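Local coordinates for CdiI immunity protein (Cupriavidus taiwanensis, PDB 5T87) that binds the CdiA toxin of its contact-dependent growth inhibition system and so probably protects the cell that makes it, at residues Pro8-Asn13 against Cys32-Tyr37; Leu65-Val70 against Glu87-Leu92; Tyr38-Glu43 against Ala74-Asp79. One frame throughout, in Å; residues are numbered along the deposited sequence. Where two conformers were deposited one is given.

Contact 1 (Pro8-Asn13 against Cys32-Tyr37)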
ATOM      1  N   PRO A   8       8.078  -7.401  -1.298  1.00 56.05           N
ATOM      2  CA  PRO A   8       8.225  -7.258  -2.745  1.00 54.58           C
ATOM      3  C   PRO A   8       9.641  -7.459  -3.297  1.00 54.66           C
ATOM      4  O   PRO A   8      10.594  -6.875  -2.783  1.00 53.20           O
ATOM      5  CB  PRO A   8       7.795  -5.815  -2.995  1.00 54.90           C
ATOM      6  CG  PRO A   8       6.900  -5.469  -1.865  1.00 55.44           C
ATOM      7  CD  PRO A   8       7.322  -6.286  -0.698  1.00 56.19           C
ATOM      8  N   ALA A   9       9.754  -8.276  -4.344  1.00 55.18           N
ATOM      9  CA  ALA A   9      10.999  -8.427  -5.101  1.00 56.51           C
ATOM     10  C   ALA A   9      11.242  -7.191  -5.950  1.00 57.05           C
ATOM     11  O   ALA A   9      10.295  -6.530  -6.367  1.00 55.26           O
ATOM     12  CB  ALA A   9      10.923  -9.646  -6.008  1.00 56.60           C
ATOM     13  N   ARG A  10      12.514  -6.878  -6.192  0.50 58.70           N
ATOM     14  CA  ARG A  10      12.903  -5.793  -7.094  0.50 59.07           C
ATOM     15  C   ARG A  10      12.945  -6.304  -8.536  0.50 59.38           C
ATOM     16  O   ARG A  10      13.810  -7.109  -8.885  0.50 60.06           O
ATOM     17  CB  ARG A  10      14.271  -5.217  -6.694  0.50 60.30           C
ATOM     18  CG  ARG A  10      15.043  -4.543  -7.829  0.50 60.88           C
ATOM     19  CD  ARG A  10      14.489  -3.173  -8.214  0.50 59.89           C
ATOM     20  NE  ARG A  10      15.145  -2.631  -9.404  0.50 60.21           N
ATOM     21  CZ  ARG A  10      15.010  -1.379  -9.825  0.50 60.02           C
ATOM     22  NH1 ARG A  10      14.250  -0.535  -9.147  0.50 59.11           N
ATOM     23  NH2 ARG A  10      15.637  -0.973 -10.922  0.50 60.60           N
ATOM     24  N   ILE A  11      12.006  -5.833  -9.357  1.00 58.66           N
ATOM     25  CA  ILE A  11      12.006  -6.090 -10.802  1.00 59.87           C
ATOM     26  C   ILE A  11      12.727  -4.941 -11.510  1.00 61.50           C
ATOM     27  O   ILE A  11      12.379  -3.763 -11.293  1.00 61.01           O
ATOM     28  CB  ILE A  11      10.586  -6.216 -11.368  1.00 60.06           C
ATOM     29  CG1 ILE A  11       9.907  -7.471 -10.798  1.00 61.47           C
ATOM     30  CG2 ILE A  11      10.617  -6.296 -12.897  1.00 60.36           C
ATOM     31  CD1 ILE A  11       8.392  -7.432 -10.861  1.00 61.40           C
ATOM     32  N   PRO A  12      13.722  -5.269 -12.370  1.00 63.52           N
ATOM     33  CA  PRO A  12      14.442  -4.199 -13.049  1.00 64.26           C
ATOM     34  C   PRO A  12      13.497  -3.310 -13.841  1.00 64.36           C
ATOM     35  O   PRO A  12      12.519  -3.803 -14.416  1.00 63.72           O
ATOM     36  CB  PRO A  12      15.384  -4.945 -13.999  1.00 65.51           C
ATOM     37  CG  PRO A  12      15.573  -6.263 -13.371  1.00 66.12           C
ATOM     38  CD  PRO A  12      14.245  -6.590 -12.762  1.00 64.66           C
ATOM     39  N   ASN A  13      13.801  -2.015 -13.844  1.00 64.51           N
ATOM     40  CA  ASN A  13      13.003  -1.007 -14.536  1.00 63.93           C
ATOM     41  C   ASN A  13      12.692  -1.418 -15.986  1.00 62.71           C
ATOM     42  O   ASN A  13      11.541  -1.386 -16.425  1.00 60.07           O
ATOM     43  CB  ASN A  13      13.761   0.325 -14.496  1.00 65.86           C
ATOM     44  CG  ASN A  13      12.900   1.516 -14.891  1.00 67.18           C
ATOM     45  OD1 ASN A  13      12.510   1.667 -16.059  1.00 69.06           O
ATOM     46  ND2 ASN A  13      12.630   2.397 -13.923  1.00 67.00           N
ATOM     47  N   CYS A  32       3.719  -3.693  -9.951  1.00 42.76           N
ATOM     48  CA  CYS A  32       3.158  -2.595  -9.177  1.00 43.25           C
ATOM     49  C   CYS A  32       3.887  -2.390  -7.875  1.00 43.65           C
ATOM     50  O   CYS A  32       4.216  -1.277  -7.517  1.00 44.96           O
ATOM     51  CB  CYS A  32       1.677  -2.817  -8.905  1.00 43.87           C
ATOM     52  SG  CYS A  32       0.684  -2.699 -10.419  1.00 45.73           S
ATOM     53  N   LEU A  33       4.171  -3.467  -7.161  1.00 44.85           N
ATOM     54  CA  LEU A  33       4.864  -3.325  -5.887  1.00 44.68           C
ATOM     55  C   LEU A  33       6.341  -2.979  -6.030  1.00 45.20           C
ATOM     56  O   LEU A  33       6.872  -2.234  -5.206  1.00 46.04           O
ATOM     57  CB  LEU A  33       4.690  -4.562  -5.033  1.00 44.89           C
ATOM     58  CG  LEU A  33       3.322  -4.657  -4.370  1.00 44.71           C
ATOM     59  CD1 LEU A  33       3.145  -6.076  -3.832  1.00 44.55           C
ATOM     60  CD2 LEU A  33       3.145  -3.610  -3.266  1.00 44.92           C
ATOM     61  N   SER A  34       7.001  -3.491  -7.066  1.00 44.88           N
ATOM     62  CA  SER A  34       8.387  -3.119  -7.317  1.00 45.76           C
ATOM     63  C   SER A  34       8.496  -1.594  -7.561  1.00 45.71           C
ATOM     64  O   SER A  34       9.406  -0.917  -7.048  1.00 45.83           O
ATOM     65  CB  SER A  34       8.948  -3.903  -8.496  1.00 46.55           C
ATOM     66  OG  SER A  34      10.361  -3.764  -8.544  1.00 48.73           O
ATOM     67  N   ILE A  35       7.543  -1.078  -8.326  1.00 44.28           N
ATOM     68  CA  ILE A  35       7.385   0.352  -8.519  1.00 44.11           C
ATOM     69  C   ILE A  35       7.138   1.038  -7.181  1.00 43.82           C
ATOM     70  O   ILE A  35       7.811   2.016  -6.854  1.00 44.09           O
ATOM     71  CB  ILE A  35       6.226   0.660  -9.497  1.00 43.37           C
ATOM     72  CG1 ILE A  35       6.632   0.294 -10.925  1.00 43.72           C
ATOM     73  CG2 ILE A  35       5.823   2.122  -9.432  1.00 43.42           C
ATOM     74  CD1 ILE A  35       5.459   0.109 -11.860  1.00 43.92           C
ATOM     75  N   ALA A  36       6.172   0.541  -6.423  1.00 43.39           N
ATOM     76  CA  ALA A  36       5.791   1.208  -5.184  1.00 44.04           C
ATOM     77  C   ALA A  36       6.957   1.325  -4.215  1.00 45.11           C
ATOM     78  O   ALA A  36       7.146   2.390  -3.642  1.00 46.30           O
ATOM     79  CB  ALA A  36       4.632   0.501  -4.521  1.00 44.44           C
ATOM     80  N   TYR A  37       7.753   0.259  -4.080  1.00 45.13           N
ATOM     81  CA  TYR A  37       8.798   0.172  -3.048  1.00 46.51           C
ATOM     82  C   TYR A  37      10.169   0.662  -3.485  1.00 47.54           C
ATOM     83  O   TYR A  37      10.937   1.121  -2.642  1.00 49.06           O
ATOM     84  CB  TYR A  37       8.946  -1.286  -2.509  1.00 47.01           C
ATOM     85  CG  TYR A  37       8.012  -1.671  -1.374  1.00 45.97           C
ATOM     86  CD1 TYR A  37       6.689  -1.242  -1.370  1.00 45.06           C
ATOM     87  CD2 TYR A  37       8.440  -2.509  -0.323  1.00 46.69           C
ATOM     88  CE1 TYR A  37       5.823  -1.596  -0.350  1.00 45.44           C
ATOM     89  CE2 TYR A  37       7.564  -2.888   0.702  1.00 46.55           C
ATOM     90  CZ  TYR A  37       6.251  -2.416   0.681  1.00 45.84           C
ATOM     91  OH  TYR A  37       5.316  -2.697   1.653  1.00 45.31           O
TER
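P8 sets its ring across Y37 at about a right angle, and this meeting opens a short seam along which the extended loop 8-13 is laid on helix 25-38. Its side chain shows how a proline can serve two neighbours at once. CB, pointing toward the helix, meets CB of L33 at 3.9 Å. One bond further out, CG stands over a face of the Y37 ring in a CH-pi contact, 3.8 Å from the centroid. That line is only 15° off the ring normal, so CG lies over the face, displaced somewhat toward the rim. CD closes the pyrrolidine ring and comes 3.7 Å from Y37 CE2, toward the hydroxyl end of the aromatic ring.

Farther along the loop the contact turns polar. The backbone N-H of I11 donates to OG of S34 over 2.8 Å, and the angle of 157° at the hydrogen makes this a fairly straight bond. In S34 the hydroxyl lies anti to the backbone N (chi1 -167°), which places OG beside the loop amide. A9 O comes within 3.6 Å of S34 CB, while CB of I11 rests 3.7 Å from OG, so the small serine is hemmed in by main chain and aliphatic carbon alike. The buried hydroxyl of S34 thus takes the N-H of I11, an amide in a loop without regular secondary structure.

H46 of the CdiA toxin chain packs on P8, L33 and Y37, bringing this end of the seam into the interface. The loop itself runs from strand 4-5 along helix 25-38 to helix 16-22, where I11 touches I16, while C32 and A36 of helix 25-38 pack on helix 60-76.

Contact 2 (Leu65-Val70 against Glu87-Leu92)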
ATOM      1  N   LEU A  65      -4.957  -2.654  -5.973  1.00 41.80           N
ATOM      2  CA  LEU A  65      -3.563  -2.731  -5.547  1.00 41.90           C
ATOM      3  C   LEU A  65      -2.731  -1.548  -6.096  1.00 42.48           C
ATOM      4  O   LEU A  65      -1.912  -0.936  -5.379  1.00 41.63           O
ATOM      5  CB  LEU A  65      -2.942  -4.067  -5.972  1.00 41.16           C
ATOM      6  CG  LEU A  65      -1.440  -4.205  -5.684  1.00 41.14           C
ATOM      7  CD1 LEU A  65      -1.171  -4.048  -4.205  1.00 41.34           C
ATOM      8  CD2 LEU A  65      -0.875  -5.511  -6.201  1.00 41.16           C
ATOM      9  N   ALA A  66      -2.951  -1.239  -7.371  1.00 42.95           N
ATOM     10  CA  ALA A  66      -2.262  -0.118  -8.027  1.00 42.95           C
ATOM     11  C   ALA A  66      -2.507   1.207  -7.307  1.00 42.57           C
ATOM     12  O   ALA A  66      -1.578   2.009  -7.137  1.00 43.08           O
ATOM     13  CB  ALA A  66      -2.684  -0.023  -9.486  1.00 42.68           C
ATOM     14  N   VAL A  67      -3.744   1.423  -6.860  1.00 41.65           N
ATOM     15  CA  VAL A  67      -4.058   2.602  -6.052  1.00 41.89           C
ATOM     16  C   VAL A  67      -3.282   2.586  -4.742  1.00 41.78           C
ATOM     17  O   VAL A  67      -2.654   3.547  -4.392  1.00 40.98           O
ATOM     18  CB  VAL A  67      -5.559   2.686  -5.757  1.00 43.13           C
ATOM     19  CG1 VAL A  67      -5.867   3.754  -4.707  1.00 44.24           C
ATOM     20  CG2 VAL A  67      -6.323   2.974  -7.038  1.00 43.23           C
ATOM     21  N   THR A  68      -3.331   1.469  -4.028  1.00 43.02           N
ATOM     22  CA  THR A  68      -2.554   1.293  -2.806  1.00 43.60           C
ATOM     23  C   THR A  68      -1.072   1.583  -3.065  1.00 43.73           C
ATOM     24  O   THR A  68      -0.426   2.264  -2.272  1.00 44.51           O
ATOM     25  CB  THR A  68      -2.798  -0.122  -2.213  1.00 44.29           C
ATOM     26  OG1 THR A  68      -4.077  -0.134  -1.574  1.00 44.95           O
ATOM     27  CG2 THR A  68      -1.739  -0.529  -1.190  1.00 44.52           C
ATOM     28  N   CYS A  69      -0.559   1.094  -4.187  1.00 43.55           N
ATOM     29  CA  CYS A  69       0.809   1.403  -4.608  1.00 43.74           C
ATOM     30  C   CYS A  69       1.067   2.896  -4.829  1.00 43.46           C
ATOM     31  O   CYS A  69       2.158   3.388  -4.526  1.00 42.34           O
ATOM     32  CB  CYS A  69       1.170   0.626  -5.871  1.00 43.67           C
ATOM     33  SG  CYS A  69       1.512  -1.100  -5.513  1.00 43.54           S
ATOM     34  N   VAL A  70       0.071   3.615  -5.341  1.00 43.34           N
ATOM     35  CA  VAL A  70       0.192   5.083  -5.473  1.00 43.95           C
ATOM     36  C   VAL A  70       0.342   5.701  -4.078  1.00 44.92           C
ATOM     37  O   VAL A  70       1.120   6.652  -3.890  1.00 44.03           O
ATOM     38  CB  VAL A  70      -0.982   5.701  -6.287  1.00 43.71           C
ATOM     39  CG1 VAL A  70      -1.013   7.226  -6.194  1.00 44.33           C
ATOM     40  CG2 VAL A  70      -0.886   5.277  -7.750  1.00 43.14           C
ATOM     41  N   GLU A  87      -5.861  14.814  -6.979  1.00 51.88           N
ATOM     42  CA  GLU A  87      -6.959  14.817  -7.963  1.00 52.88           C
ATOM     43  C   GLU A  87      -7.247  13.396  -8.436  1.00 50.45           C
ATOM     44  O   GLU A  87      -8.421  13.010  -8.599  1.00 51.17           O
ATOM     45  CB  GLU A  87      -6.669  15.747  -9.165  1.00 54.70           C
ATOM     46  CG  GLU A  87      -7.084  17.195  -8.900  1.00 58.86           C
ATOM     47  CD  GLU A  87      -6.374  18.249  -9.759  1.00 60.23           C
ATOM     48  OE1 GLU A  87      -6.194  18.043 -10.983  1.00 60.70           O
ATOM     49  OE2 GLU A  87      -6.015  19.309  -9.200  1.00 60.55           O
ATOM     50  N   PHE A  88      -6.169  12.634  -8.642  1.00 46.77           N
ATOM     51  CA  PHE A  88      -6.259  11.211  -8.982  1.00 44.28           C
ATOM     52  C   PHE A  88      -7.021  10.388  -7.932  1.00 43.73           C
ATOM     53  O   PHE A  88      -8.001   9.713  -8.247  1.00 42.07           O
ATOM     54  CB  PHE A  88      -4.868  10.630  -9.178  1.00 42.39           C
ATOM     55  CG  PHE A  88      -4.858   9.150  -9.292  1.00 42.18           C
ATOM     56  CD1 PHE A  88      -5.367   8.530 -10.428  1.00 42.49           C
ATOM     57  CD2 PHE A  88      -4.372   8.360  -8.252  1.00 41.92           C
ATOM     58  CE1 PHE A  88      -5.373   7.152 -10.541  1.00 42.26           C
ATOM     59  CE2 PHE A  88      -4.367   6.983  -8.363  1.00 41.38           C
ATOM     60  CZ  PHE A  88      -4.865   6.379  -9.510  1.00 41.72           C
ATOM     61  N   LEU A  89      -6.589  10.477  -6.684  1.00 43.81           N
ATOM     62  CA  LEU A  89      -7.209   9.681  -5.634  1.00 45.81           C
ATOM     63  C   LEU A  89      -8.651  10.105  -5.361  1.00 47.61           C
ATOM     64  O   LEU A  89      -9.513   9.249  -5.104  1.00 48.25           O
ATOM     65  CB  LEU A  89      -6.379   9.745  -4.356  1.00 46.48           C
ATOM     66  CG  LEU A  89      -4.969   9.153  -4.458  1.00 45.64           C
ATOM     67  CD1 LEU A  89      -4.164   9.470  -3.206  1.00 46.45           C
ATOM     68  CD2 LEU A  89      -5.014   7.656  -4.704  1.00 45.55           C
ATOM     69  N   LEU A  90      -8.911  11.411  -5.422  1.00 48.21           N
ATOM     70  CA  LEU A  90     -10.260  11.928  -5.238  1.00 49.84           C
ATOM     71  C   LEU A  90     -11.199  11.563  -6.380  1.00 50.22           C
ATOM     72  O   LEU A  90     -12.402  11.415  -6.158  1.00 51.17           O
ATOM     73  CB  LEU A  90     -10.243  13.444  -5.093  1.00 51.96           C
ATOM     74  CG  LEU A  90      -9.699  14.024  -3.788  1.00 53.40           C
ATOM     75  CD1 LEU A  90      -9.709  15.544  -3.930  1.00 55.24           C
ATOM     76  CD2 LEU A  90     -10.491  13.579  -2.561  1.00 53.93           C
ATOM     77  N   SER A  91     -10.666  11.435  -7.595  1.00 49.58           N
ATOM     78  CA  SER A  91     -11.497  11.092  -8.750  1.00 50.81           C
ATOM     79  C   SER A  91     -12.027   9.660  -8.704  1.00 51.30           C
ATOM     80  O   SER A  91     -12.952   9.333  -9.448  1.00 52.64           O
ATOM     81  CB  SER A  91     -10.752  11.331 -10.066  1.00 50.36           C
ATOM     82  OG  SER A  91      -9.640  10.476 -10.193  1.00 49.37           O
ATOM     83  N   LEU A  92     -11.459   8.828  -7.827  1.00 51.83           N
ATOM     84  CA  LEU A  92     -11.884   7.427  -7.646  1.00 52.95           C
ATOM     85  C   LEU A  92     -12.892   7.172  -6.510  1.00 54.75           C
ATOM     86  O   LEU A  92     -13.487   6.092  -6.451  1.00 56.21           O
ATOM     87  CB  LEU A  92     -10.656   6.558  -7.384  1.00 51.31           C
ATOM     88  CG  LEU A  92      -9.488   6.688  -8.366  1.00 49.74           C
ATOM     89  CD1 LEU A  92      -8.260   5.979  -7.822  1.00 48.39           C
ATOM     90  CD2 LEU A  92      -9.852   6.174  -9.747  1.00 50.35           C
TER
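V67 and L92 make the closest approach between segments 65-70 and 87-92, CG2 of the valine lying 3.7 Å from CD1 of the leucine as the two side chains slide past each other in opposite directions. One turn on, V70 meets F88: its CG2 is 3.9 Å from CE2, reaching the ring obliquely. In F88 a chi1 of 170° carries the ring to the side away from its own amide nitrogen and sends it toward helix 60-76. V67 uses its other methyl too, CG1 touching L89 CD2 at 4.0 Å.

Packing slackens elsewhere in the same patch. V70 CG1 and L89 CD2 stand 4.3 Å apart, and V67 CG2 approaches F88 CZ no closer than 4.5 Å. On the solvent side the chemistry changes: L90 and S91 are exposed, and S91 turns its hydroxyl back on its own helix, donating from OG to F88 O over 2.7 Å. The ring of F88 is further enclosed by F46, edge-to-face, and by F54, while L89 also touches A105 and L106 of helix 96-114.

With axes 11.4 Å apart, the two segments leave room for branched and aromatic side chains to meet midway. Their directions differ by 146°, and such a roughly antiparallel pair of consecutive helices is the helical hairpin of an all-alpha fold.

Contact 3 (Tyr38-Glu43 against Ala74-Asp79)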
ATOM      1  N   TYR A  38      10.491   0.540  -4.773  1.00 48.73           N
ATOM      2  CA  TYR A  38      11.871   0.768  -5.254  1.00 50.29           C
ATOM      3  C   TYR A  38      12.112   1.853  -6.323  1.00 50.49           C
ATOM      4  O   TYR A  38      13.246   2.291  -6.435  1.00 50.66           O
ATOM      5  CB  TYR A  38      12.482  -0.562  -5.723  1.00 50.85           C
ATOM      6  CG  TYR A  38      12.262  -1.673  -4.721  1.00 51.87           C
ATOM      7  CD1 TYR A  38      12.778  -1.576  -3.426  1.00 53.11           C
ATOM      8  CD2 TYR A  38      11.511  -2.804  -5.043  1.00 51.20           C
ATOM      9  CE1 TYR A  38      12.562  -2.572  -2.486  1.00 52.73           C
ATOM     10  CE2 TYR A  38      11.287  -3.806  -4.111  1.00 51.51           C
ATOM     11  CZ  TYR A  38      11.813  -3.690  -2.829  1.00 52.85           C
ATOM     12  OH  TYR A  38      11.603  -4.691  -1.884  1.00 52.78           O
ATOM     13  N   GLU A  39      11.111   2.288  -7.095  1.00 51.04           N
ATOM     14  CA  GLU A  39      11.351   3.341  -8.122  1.00 53.34           C
ATOM     15  C   GLU A  39      11.227   4.738  -7.515  1.00 52.46           C
ATOM     16  O   GLU A  39      10.362   4.985  -6.669  1.00 51.32           O
ATOM     17  CB  GLU A  39      10.438   3.205  -9.350  1.00 55.47           C
ATOM     18  CG  GLU A  39      10.566   1.867 -10.108  1.00 58.95           C
ATOM     19  CD  GLU A  39      11.938   1.632 -10.764  1.00 63.08           C
ATOM     20  OE1 GLU A  39      12.575   2.636 -11.184  1.00 64.04           O
ATOM     21  OE2 GLU A  39      12.371   0.443 -10.868  1.00 65.49           O
ATOM     22  N   ASP A  40      12.114   5.635  -7.936  1.00 52.08           N
ATOM     23  CA  ASP A  40      12.192   6.987  -7.366  1.00 52.14           C
ATOM     24  C   ASP A  40      11.657   8.087  -8.256  1.00 49.07           C
ATOM     25  O   ASP A  40      11.530   9.209  -7.806  1.00 49.81           O
ATOM     26  CB  ASP A  40      13.648   7.312  -6.993  1.00 54.95           C
ATOM     27  CG  ASP A  40      14.108   6.580  -5.740  1.00 57.63           C
ATOM     28  OD1 ASP A  40      13.231   6.095  -4.989  1.00 60.05           O
ATOM     29  OD2 ASP A  40      15.338   6.492  -5.496  1.00 59.79           O
ATOM     30  N   ASP A  41      11.360   7.767  -9.506  1.00 47.20           N
ATOM     31  CA  ASP A  41      10.921   8.734 -10.506  1.00 45.57           C
ATOM     32  C   ASP A  41       9.385   8.784 -10.462  1.00 44.25           C
ATOM     33  O   ASP A  41       8.706   8.018 -11.160  1.00 44.57           O
ATOM     34  CB  ASP A  41      11.448   8.284 -11.876  1.00 45.51           C
ATOM     35  CG  ASP A  41      11.079   9.221 -13.008  1.00 46.04           C
ATOM     36  OD1 ASP A  41      10.094   9.998 -12.946  1.00 45.43           O
ATOM     37  OD2 ASP A  41      11.796   9.157 -14.024  1.00 47.19           O
ATOM     38  N   TRP A  42       8.859   9.680  -9.624  1.00 42.58           N
ATOM     39  CA  TRP A  42       7.426   9.916  -9.483  1.00 41.88           C
ATOM     40  C   TRP A  42       6.662   9.880 -10.807  1.00 41.66           C
ATOM     41  O   TRP A  42       5.713   9.127 -10.950  1.00 41.27           O
ATOM     42  CB  TRP A  42       7.123  11.252  -8.766  1.00 41.24           C
ATOM     43  CG  TRP A  42       5.665  11.558  -8.820  1.00 41.77           C
ATOM     44  CD1 TRP A  42       5.038  12.410  -9.697  1.00 42.46           C
ATOM     45  CD2 TRP A  42       4.617  10.954  -8.042  1.00 41.94           C
ATOM     46  NE1 TRP A  42       3.681  12.393  -9.489  1.00 42.43           N
ATOM     47  CE2 TRP A  42       3.393  11.515  -8.482  1.00 41.86           C
ATOM     48  CE3 TRP A  42       4.595  10.023  -6.991  1.00 41.92           C
ATOM     49  CZ2 TRP A  42       2.165  11.166  -7.926  1.00 41.74           C
ATOM     50  CZ3 TRP A  42       3.366   9.683  -6.429  1.00 41.64           C
ATOM     51  CH2 TRP A  42       2.170  10.258  -6.897  1.00 41.94           C
ATOM     52  N   GLU A  43       7.068  10.695 -11.763  1.00 42.00           N
ATOM     53  CA  GLU A  43       6.321  10.805 -13.010  1.00 42.57           C
ATOM     54  C   GLU A  43       6.294   9.488 -13.768  1.00 42.84           C
ATOM     55  O   GLU A  43       5.236   9.028 -14.173  1.00 43.65           O
ATOM     56  CB  GLU A  43       6.875  11.930 -13.888  1.00 43.11           C
ATOM     57  CG  GLU A  43       6.653  13.322 -13.305  1.00 43.23           C
ATOM     58  CD  GLU A  43       5.201  13.784 -13.287  1.00 43.84           C
ATOM     59  OE1 GLU A  43       4.376  13.270 -14.059  1.00 42.75           O
ATOM     60  OE2 GLU A  43       4.886  14.714 -12.507  1.00 45.64           O
ATOM     61  N   ALA A  74       3.567   7.970  -2.682  1.00 49.39           N
ATOM     62  CA  ALA A  74       3.323   9.222  -1.969  1.00 51.57           C
ATOM     63  C   ALA A  74       4.034   9.269  -0.617  1.00 53.55           C
ATOM     64  O   ALA A  74       4.622  10.288  -0.250  1.00 54.54           O
ATOM     65  CB  ALA A  74       1.830   9.425  -1.765  1.00 51.84           C
ATOM     66  N   ARG A  75       3.951   8.164   0.112  1.00 54.06           N
ATOM     67  CA  ARG A  75       4.675   7.992   1.359  1.00 56.15           C
ATOM     68  C   ARG A  75       6.193   8.191   1.200  1.00 56.03           C
ATOM     69  O   ARG A  75       6.831   8.804   2.057  1.00 56.36           O
ATOM     70  CB  ARG A  75       4.362   6.601   1.955  1.00 57.04           C
ATOM     71  CG  ARG A  75       5.284   6.163   3.080  1.00 58.63           C
ATOM     72  CD  ARG A  75       4.728   4.971   3.844  1.00 59.56           C
ATOM     73  NE  ARG A  75       4.597   3.733   3.060  1.00 59.45           N
ATOM     74  CZ  ARG A  75       5.604   2.955   2.649  1.00 59.43           C
ATOM     75  NH1 ARG A  75       6.873   3.282   2.895  1.00 59.77           N
ATOM     76  NH2 ARG A  75       5.342   1.845   1.966  1.00 59.04           N
ATOM     77  N   ARG A  76       6.751   7.684   0.104  1.00 55.34           N
ATOM     78  CA  ARG A  76       8.199   7.567  -0.041  1.00 56.44           C
ATOM     79  C   ARG A  76       8.884   8.726  -0.719  1.00 57.14           C
ATOM     80  O   ARG A  76      10.020   9.028  -0.373  1.00 57.68           O
ATOM     81  CB  ARG A  76       8.563   6.292  -0.805  1.00 56.38           C
ATOM     82  CG  ARG A  76       8.376   5.004  -0.007  1.00 56.76           C
ATOM     83  CD  ARG A  76       9.194   3.863  -0.600  1.00 56.74           C
ATOM     84  NE  ARG A  76       9.013   3.778  -2.048  1.00 55.81           N
ATOM     85  CZ  ARG A  76       9.897   4.118  -2.987  1.00 55.82           C
ATOM     86  NH1 ARG A  76      11.114   4.560  -2.678  1.00 56.25           N
ATOM     87  NH2 ARG A  76       9.553   3.986  -4.265  1.00 56.30           N
ATOM     88  N   ILE A  77       8.210   9.378  -1.669  1.00 58.58           N
ATOM     89  CA  ILE A  77       8.867  10.298  -2.629  1.00 59.57           C
ATOM     90  C   ILE A  77       8.620  11.802  -2.363  1.00 60.60           C
ATOM     91  O   ILE A  77       7.498  12.284  -2.532  1.00 59.46           O
ATOM     92  CB  ILE A  77       8.470   9.895  -4.074  1.00 58.09           C
ATOM     93  CG1 ILE A  77       9.044   8.496  -4.365  1.00 57.33           C
ATOM     94  CG2 ILE A  77       8.949  10.925  -5.098  1.00 57.97           C
ATOM     95  CD1 ILE A  77       8.892   8.021  -5.787  1.00 56.71           C
ATOM     96  N   HIS A  78       9.681  12.535  -1.995  1.00 65.37           N
ATOM     97  CA  HIS A  78       9.548  13.945  -1.572  1.00 68.20           C
ATOM     98  C   HIS A  78       9.019  14.833  -2.689  1.00 63.87           C
ATOM     99  O   HIS A  78       8.212  15.718  -2.437  1.00 63.10           O
ATOM    100  CB  HIS A  78      10.871  14.521  -1.022  1.00 74.19           C
ATOM    101  CG  HIS A  78      10.695  15.733  -0.139  1.00 81.64           C
ATOM    102  ND1 HIS A  78      10.332  16.979  -0.625  1.00 83.00           N
ATOM    103  CD2 HIS A  78      10.852  15.891   1.201  1.00 86.12           C
ATOM    104  CE1 HIS A  78      10.265  17.842   0.374  1.00 85.28           C
ATOM    105  NE2 HIS A  78      10.575  17.208   1.494  1.00 88.09           N
ATOM    106  N   ASP A  79       9.440  14.567  -3.922  1.00 61.51           N
ATOM    107  CA  ASP A  79       9.121  15.444  -5.062  1.00 59.69           C
ATOM    108  C   ASP A  79       7.945  14.974  -5.921  1.00 57.05           C
ATOM    109  O   ASP A  79       7.914  15.227  -7.135  1.00 55.79           O
ATOM    110  CB  ASP A  79      10.372  15.690  -5.926  1.00 60.10           C
ATOM    111  CG  ASP A  79      10.910  14.428  -6.595  1.00 59.94           C
ATOM    112  OD1 ASP A  79      10.299  13.327  -6.502  1.00 58.19           O
ATOM    113  OD2 ASP A  79      11.979  14.560  -7.222  1.00 60.66           O
TER
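Two interhelical turns meet here, the link from helix 25-38 to helix 42-53 and the turn leaving helix 60-76, with R76 reaching from the second to the first. NH2 of R76 donates to the main-chain O of E39 over 2.7 Å, the oxygen lying near the guanidinium plane. The bond is somewhat bent, 144° at the hydrogen, and the donor is tilted 33° from the carbonyl plane. NH1 forms a long, weak salt bridge to OD1 of D40 at 3.5 Å, also at the edge of the group. Over one face sits the backbone N of Y38. A bend at chi3 turns the arginine toward this turn, and NE is used as well, bonding A36 O. A36 O belongs to the C-terminal end of helix 25-38 and E39 O follows just after it; the partial negative charge there would probably favour a guanidinium.

Beside this polar grip, I77, the first residue beyond helix 60-76, pushes CD1 against the turn, 3.5 Å from both E39 O and D40 O. Its CG2 branch meets CB of W42 at 4.1 Å. The indole, which chi1 of 172° turns away from its own backbone N, comes edge-on to the A74 backbone, CZ3 being 4.1 Å from A74 N. F46 stacks on the same ring, and D41, the N-cap of helix 42-53, bonds W44 N through OD1.

How the contacts relate
Contacts 1 and 3 are close neighbours, their centres about 12 Å apart, and the loop 8-13 joins them directly: R10 NH1 forms a salt bridge with E39 OE2 at 2.7 Å, and P8 O lies 2.6 Å from Y38 OH, a probable hydrogen bond. Contact 2 sits across the chain's centre from contact 1, about 17 Å away between centres, yet their segments touch, C69 SG lying 3.6 Å from A36 CB. Contacts 2 and 3 share helix 60-76, with centres about 14 Å apart, and their segments alternate along the chain. Residues from segments of all three pack against the CdiA toxin chain, L65, T68 and R75 from the shared helix among them.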